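Putative methylthioribose-1-phosphate isomerase (Archaeoglobus fulgidus, PDB 1T5O) probably catalyses the interconversion of methylthioribose-1-phosphate and methylthioribulose-1-phosphate, a step in methionine biosynthesis. Local coordinates at residues A122-L125 with A126-V130; E131-R134 with K135-E138; R172-V175 with E176-K179. One frame throughout, in Å; residues are numbered along the deposited sequence.

Contact 1. Residues A122-L125 with A126-V130; sequences AEKL and AEEDV
E128 lies back over the turn that holds K124 and L125. Its CB rests on the K124 carbonyl, 3.4 Å from O. E128 CG comes closer still, at 3.0 Å from K124 O. It sits there because it lies beside its own backbone N, with chi1 at -65°. From CG the chain runs extended, and the carboxylate then divides its contacts. E128 OE1 meets the methyl branch CD2 of L125 at 3.8 Å. E128 OE2 turns to the lysine and lies 3.4 Å from CE of K124. The two long side chains cross obliquely, and K124 NZ remains 4.5 Å from E128 OE2. That is too long for a salt bridge, although the opposite charges should still attract. The residues belong to helix 111-141, and the spacing is the i to i+4 and i to i+3 pattern of an alpha-helix. In the backbone, E128 N donates to K124 O at 2.9 Å, and D129 N donates to L125 O. The buried face carries A122 and A126, which pack on Y56 of helix 47-61. E127 leads away from this turn, and its OE1 forms a salt bridge with R4, outside the two segments.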
loop_
_atom_site.group_PDB
_atom_site.type_symbol
_atom_site.label_atom_id
_atom_site.label_comp_id
_atom_site.label_asym_id
_atom_site.label_seq_id
_atom_site.Cartn_x
_atom_site.Cartn_y
_atom_site.Cartn_z
ATOM N N ALA A 122 14.899 34.634 9.981
ATOM C CA ALA A 122 14.592 33.480 9.143
ATOM C C ALA A 122 15.820 32.583 8.984
ATOM O O ALA A 122 15.716 31.354 9.071
ATOM C CB ALA A 122 14.084 33.946 7.760
ATOM N N GLU A 123 16.988 33.182 8.753
ATOM C CA GLU A 123 18.206 32.383 8.594
ATOM C C GLU A 123 18.602 31.690 9.891
ATOM O O GLU A 123 19.124 30.576 9.871
ATOM C CB GLU A 123 19.362 33.247 8.093
ATOM C CG GLU A 123 19.080 33.837 6.735
ATOM C CD GLU A 123 20.327 34.307 6.027
ATOM O OE1 GLU A 123 20.984 35.242 6.529
ATOM O OE2 GLU A 123 20.646 33.731 4.964
ATOM N N LYS A 124 18.347 32.349 11.013
ATOM C CA LYS A 124 18.664 31.779 12.315
ATOM C C LYS A 124 17.756 30.574 12.596
ATOM O O LYS A 124 18.216 29.544 13.088
ATOM C CB LYS A 124 18.477 32.836 13.407
ATOM C CG LYS A 124 18.601 32.318 14.847
ATOM C CD LYS A 124 18.088 33.386 15.808
ATOM C CE LYS A 124 18.190 32.980 17.279
ATOM N NZ LYS A 124 17.504 34.023 18.119
ATOM N N LEU A 125 16.475 30.704 12.276
ATOM C CA LEU A 125 15.537 29.621 12.496
ATOM C C LEU A 125 15.890 28.405 11.644
ATOM O O LEU A 125 15.776 27.275 12.111
ATOM C CB LEU A 125 14.103 30.059 12.189
ATOM C CG LEU A 125 13.496 31.135 13.095
ATOM C CD1 LEU A 125 12.084 31.457 12.613
ATOM C CD2 LEU A 125 13.471 30.658 14.546
ATOM N N ALA A 126 16.322 28.634 10.403
ATOM C CA ALA A 126 16.681 27.524 9.517
ATOM C C ALA A 126 17.950 26.834 10.029
ATOM O O ALA A 126 18.050 25.615 10.011
ATOM C CB ALA A 126 16.889 28.019 8.080
ATOM N N GLU A 127 18.908 27.633 10.493
ATOM C CA GLU A 127 20.172 27.133 11.024
ATOM C C GLU A 127 19.931 26.299 12.286
ATOM O O GLU A 127 20.599 25.284 12.525
ATOM C CB GLU A 127 21.070 28.319 11.380
ATOM C CG GLU A 127 22.359 27.945 12.054
ATOM C CD GLU A 127 23.296 27.201 11.126
ATOM O OE1 GLU A 127 23.001 27.113 9.911
ATOM O OE2 GLU A 127 24.331 26.710 11.613
ATOM N N GLU A 128 19.011 26.770 13.123
ATOM C CA GLU A 128 18.679 26.051 14.343
ATOM C C GLU A 128 18.026 24.710 14.023
ATOM O O GLU A 128 18.238 23.745 14.738
ATOM C CB GLU A 128 17.759 26.891 15.208
ATOM C CG GLU A 128 18.439 28.154 15.700
ATOM C CD GLU A 128 17.527 28.972 16.588
ATOM O OE1 GLU A 128 16.302 28.976 16.342
ATOM O OE2 GLU A 128 18.049 29.613 17.522
ATOM N N ASP A 129 17.229 24.641 12.954
ATOM C CA ASP A 129 16.628 23.357 12.602
ATOM C C ASP A 129 17.730 22.377 12.197
ATOM O O ASP A 129 17.714 21.190 12.560
ATOM C CB ASP A 129 15.642 23.479 11.445
ATOM C CG ASP A 129 15.055 22.122 11.064
ATOM O OD1 ASP A 129 15.140 21.727 9.868
ATOM O OD2 ASP A 129 14.519 21.443 11.983
ATOM N N VAL A 130 18.696 22.860 11.429
ATOM C CA VAL A 130 19.772 21.964 11.005
ATOM C C VAL A 130 20.539 21.459 12.232
ATOM O O VAL A 130 20.810 20.257 12.358
ATOM C CB VAL A 130 20.744 22.667 10.030
ATOM C CG1 VAL A 130 21.810 21.688 9.546
ATOM C CG2 VAL A 130 19.960 23.222 8.831
#

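Contact 2. Residues E131-R134 with K135-E138; sequences ERNR and KMGE
E131 meets K135 one turn further along helix 111-141. K135 N donates to E131 O at 3.0 Å, and CB of K135 packs on the same oxygen at 3.5 Å. The E131 carboxylate leads away from this turn, and the K135 chain stretches outward.

R132 comes next. Its O accepts M136 N at 2.9 Å. CB of M136 also leans on R132 O, at 3.3 Å. The arginine tip turns back along the helix instead. Its NH1 forms a salt bridge with D129 OD2, and its chain rests on E323.

N133 is buried. Its carbonyl takes the amide of G137, with N133 O 2.8 Å from G137 N. N133 OD1 comes no nearer to the M136 side chain than 4.5 Å, at CE. The M136 chain runs extended to SD and bends at chi3 (-62°), so the methyl CE lies on the N133 side only at long range. ND2 of N133 is held by the carbonyl of D163, and the asparagine side chain packs on T161 and T166. M136 itself reaches P266.

R134 closes the segment. Its O accepts E138 N at 3.0 Å. CG of E138 presses on R134 O at 3.2 Å, because a chi1 of -69° turns it back over the preceding turn. The E138 chain then bends at chi2. The arginine chain extends outward.

The side chains thus sort by face. E131, R134, K135 and E138 are exposed, while N133, M136 and G137 are buried. This is the pattern of an amphipathic alpha-helix, its buried side covered by the loops with T161, D163, T166 and P266 and by S173 of helix 167-176.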
loop_
_atom_site.group_PDB
_atom_site.type_symbol
_atom_site.label_atom_id
_atom_site.label_comp_id
_atom_site.label_asym_id
_atom_site.label_seq_id
_atom_site.Cartn_x
_atom_site.Cartn_y
_atom_site.Cartn_z
ATOM N N GLU A 131 20.867 22.371 13.142
ATOM C CA GLU A 131 21.612 22.002 14.347
ATOM C C GLU A 131 20.830 21.004 15.205
ATOM O O GLU A 131 21.403 20.039 15.703
ATOM C CB GLU A 131 22.012 23.269 15.147
ATOM C CG GLU A 131 20.893 24.181 15.616
ATOM C CD GLU A 131 21.405 25.536 16.189
ATOM O OE1 GLU A 131 20.824 26.029 17.203
ATOM O OE2 GLU A 131 22.375 26.101 15.617
ATOM N N ARG A 132 19.524 21.235 15.359
ATOM C CA ARG A 132 18.636 20.332 16.108
ATOM C C ARG A 132 18.641 18.897 15.541
ATOM O O ARG A 132 18.667 17.920 16.287
ATOM C CB ARG A 132 17.180 20.831 16.052
ATOM C CG ARG A 132 16.763 21.662 17.238
ATOM C CD ARG A 132 15.248 21.965 17.280
ATOM N NE ARG A 132 14.836 23.031 16.361
ATOM C CZ ARG A 132 14.268 22.816 15.176
ATOM N NH1 ARG A 132 14.037 21.569 14.756
ATOM N NH2 ARG A 132 13.931 23.843 14.403
ATOM N N ASN A 133 18.586 18.790 14.222
ATOM C CA ASN A 133 18.565 17.484 13.553
ATOM C C ASN A 133 19.884 16.753 13.684
ATOM O O ASN A 133 19.891 15.544 13.867
ATOM C CB ASN A 133 18.191 17.644 12.074
ATOM C CG ASN A 133 16.754 18.067 11.905
ATOM O OD1 ASN A 133 15.940 17.801 12.779
ATOM N ND2 ASN A 133 16.428 18.727 10.789
ATOM N N ARG A 134 21.003 17.482 13.594
ATOM C CA ARG A 134 22.326 16.864 13.753
ATOM C C ARG A 134 22.511 16.389 15.205
ATOM O O ARG A 134 23.078 15.324 15.463
ATOM C CB ARG A 134 23.460 17.854 13.429
ATOM C CG ARG A 134 23.635 18.251 11.959
ATOM C CD ARG A 134 24.982 18.961 11.869
ATOM N NE ARG A 134 25.159 19.881 10.754
ATOM C CZ ARG A 134 25.559 21.142 10.909
ATOM N NH1 ARG A 134 25.811 21.615 12.122
ATOM N NH2 ARG A 134 25.701 21.931 9.861
ATOM N N LYS A 135 22.052 17.194 16.160
ATOM C CA LYS A 135 22.194 16.817 17.573
ATOM C C LYS A 135 21.323 15.561 17.832
ATOM O O LYS A 135 21.771 14.589 18.459
ATOM C CB LYS A 135 21.756 17.983 18.473
ATOM C CG LYS A 135 21.940 17.687 19.939
ATOM C CD LYS A 135 21.868 18.941 20.798
ATOM C CE LYS A 135 22.657 18.751 22.098
ATOM N NZ LYS A 135 22.449 19.923 23.011
ATOM N N MET A 136 20.082 15.606 17.339
ATOM C CA MET A 136 19.141 14.477 17.465
ATOM C C MET A 136 19.764 13.241 16.802
ATOM O O MET A 136 19.692 12.115 17.320
ATOM C CB MET A 136 17.823 14.809 16.754
ATOM C CG MET A 136 16.815 13.682 16.744
ATOM S SD MET A 136 15.420 14.114 15.646
ATOM C CE MET A 136 14.846 15.462 16.427
ATOM N N GLY A 137 20.368 13.469 15.643
ATOM C CA GLY A 137 21.021 12.409 14.906
ATOM C C GLY A 137 22.135 11.712 15.686
ATOM O O GLY A 137 22.221 10.469 15.664
ATOM N N GLU A 138 22.994 12.504 16.335
ATOM C CA GLU A 138 24.100 11.984 17.130
ATOM C C GLU A 138 23.571 11.125 18.276
ATOM O O GLU A 138 24.130 10.075 18.571
ATOM C CB GLU A 138 24.937 13.131 17.705
ATOM C CG GLU A 138 25.720 13.892 16.659
ATOM C CD GLU A 138 27.201 13.541 16.639
ATOM O OE1 GLU A 138 27.564 12.362 16.377
ATOM O OE2 GLU A 138 28.015 14.470 16.889
#

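Contact 3. Residues R172-V175 with E176-K179; sequences RSAV and EQGK
A174 O is the anchor where helix 167-176 ends. It accepts K179 N at 3.2 Å and, weakly, Q177 N at an angle of 126°. V175 O takes G178 N at 2.8 Å, with the donor well above the carbonyl plane. The bonds from K179 N to A174 O and from G178 N to V175 O, with the positive phi of G178 (90°), make a Schellman motif. Its hydrophobic part is here too. CD of K179 lies 4.0 Å from CB of A174, while CB of K179 sits 3.3 Å from A174 O. Q177 lies over the preceding carbonyl, with its CG 3.3 Å from S173 O. OE1 of Q177 leans over CA of A174 at 3.6 Å.

Further out, the extended lysine carries K179 NZ to Q177 OE1 at 3.2 Å, reaching it from above the amide plane. NZ also bonds to the carbonyls of A141 and L144. S173 OG is held by W164 and G169, and R172 pairs with E201 and D205. A141 packs on S173, A174 and Q177.

The K179 ammonium is therefore gripped by three oxygens. It sits at the C-terminal end of helix 111-141, where its charge would probably offset the partial negative charge there.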
loop_
_atom_site.group_PDB
_atom_site.type_symbol
_atom_site.label_atom_id
_atom_site.label_comp_id
_atom_site.label_asym_id
_atom_site.label_seq_id
_atom_site.Cartn_x
_atom_site.Cartn_y
_atom_site.Cartn_z
ATOM N N ARG A 172 21.849 9.161 8.764
ATOM C CA ARG A 172 23.029 9.901 8.285
ATOM C C ARG A 172 24.101 10.027 9.362
ATOM O O ARG A 172 25.292 9.894 9.071
ATOM C CB ARG A 172 22.670 11.302 7.758
ATOM C CG ARG A 172 21.840 11.260 6.484
ATOM C CD ARG A 172 21.680 12.630 5.817
ATOM N NE ARG A 172 21.028 12.451 4.523
ATOM C CZ ARG A 172 19.718 12.355 4.343
ATOM N NH1 ARG A 172 18.891 12.440 5.382
ATOM N NH2 ARG A 172 19.235 12.119 3.128
ATOM N N SER A 173 23.717 10.260 10.613
ATOM C CA SER A 173 24.740 10.380 11.648
ATOM C C SER A 173 25.505 9.071 11.862
ATOM O O SER A 173 26.728 9.093 12.094
ATOM C CB SER A 173 24.133 10.847 12.970
ATOM O OG SER A 173 23.611 12.163 12.826
ATOM N N ALA A 174 24.812 7.931 11.781
ATOM C CA ALA A 174 25.501 6.666 11.965
ATOM C C ALA A 174 26.431 6.369 10.787
ATOM O O ALA A 174 27.524 5.820 10.971
ATOM C CB ALA A 174 24.501 5.525 12.153
ATOM N N VAL A 175 25.993 6.699 9.580
ATOM C CA VAL A 175 26.816 6.470 8.394
ATOM C C VAL A 175 28.089 7.322 8.523
ATOM O O VAL A 175 29.182 6.859 8.219
ATOM C CB VAL A 175 26.027 6.828 7.101
ATOM C CG1 VAL A 175 26.958 6.896 5.876
ATOM C CG2 VAL A 175 24.952 5.766 6.861
ATOM N N GLU A 176 27.934 8.556 9.001
ATOM C CA GLU A 176 29.054 9.461 9.203
ATOM C C GLU A 176 30.078 8.860 10.181
ATOM O O GLU A 176 31.283 9.102 10.052
ATOM C CB GLU A 176 28.531 10.794 9.729
ATOM C CG GLU A 176 29.580 11.861 9.923
ATOM C CD GLU A 176 28.968 13.241 10.095
ATOM O OE1 GLU A 176 28.073 13.409 10.947
ATOM O OE2 GLU A 176 29.387 14.164 9.373
ATOM N N GLN A 177 29.612 8.079 11.150
ATOM C CA GLN A 177 30.510 7.443 12.109
ATOM C C GLN A 177 31.232 6.242 11.495
ATOM O O GLN A 177 32.029 5.592 12.166
ATOM C CB GLN A 177 29.743 6.945 13.341
ATOM C CG GLN A 177 29.073 8.014 14.144
ATOM C CD GLN A 177 28.249 7.426 15.273
ATOM O OE1 GLN A 177 27.333 6.619 15.043
ATOM N NE2 GLN A 177 28.566 7.818 16.499
ATOM N N GLY A 178 30.929 5.928 10.241
ATOM C CA GLY A 178 31.574 4.808 9.584
ATOM C C GLY A 178 30.840 3.486 9.776
ATOM O O GLY A 178 31.371 2.414 9.454
ATOM N N LYS A 179 29.624 3.552 10.320
ATOM C CA LYS A 179 28.830 2.340 10.513
ATOM C C LYS A 179 28.167 2.061 9.187
ATOM O O LYS A 179 27.671 2.973 8.556
ATOM C CB LYS A 179 27.737 2.559 11.575
ATOM C CG LYS A 179 28.275 2.704 12.981
ATOM C CD LYS A 179 27.224 3.235 13.970
ATOM C CE LYS A 179 27.766 3.176 15.395
ATOM N NZ LYS A 179 26.821 3.789 16.383
#

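In the fold
Contacts 1 and 2 follow each other directly along helix 111-141, with centres about 13 Å apart. Contact 3 comes later, where helix 167-176 ends. Its centre is about 13 Å from that of contact 2 and about 23 Å from that of contact 1. Contacts 2 and 3 touch where G137 C meets S173 OG at 3.3 Å; the nearest atoms of contacts 1 and 3 are about 9 Å apart. The long helix leads toward strand 149-152. Helix 167-176 then joins that strand to its parallel neighbour 182-186 in a beta-alpha-beta crossover of the Rossmann-like sheet. Helix 111-141 touches helix 47-61 at contact 1 and helix 167-176, the first crossover helix of the sheet, at contact 2.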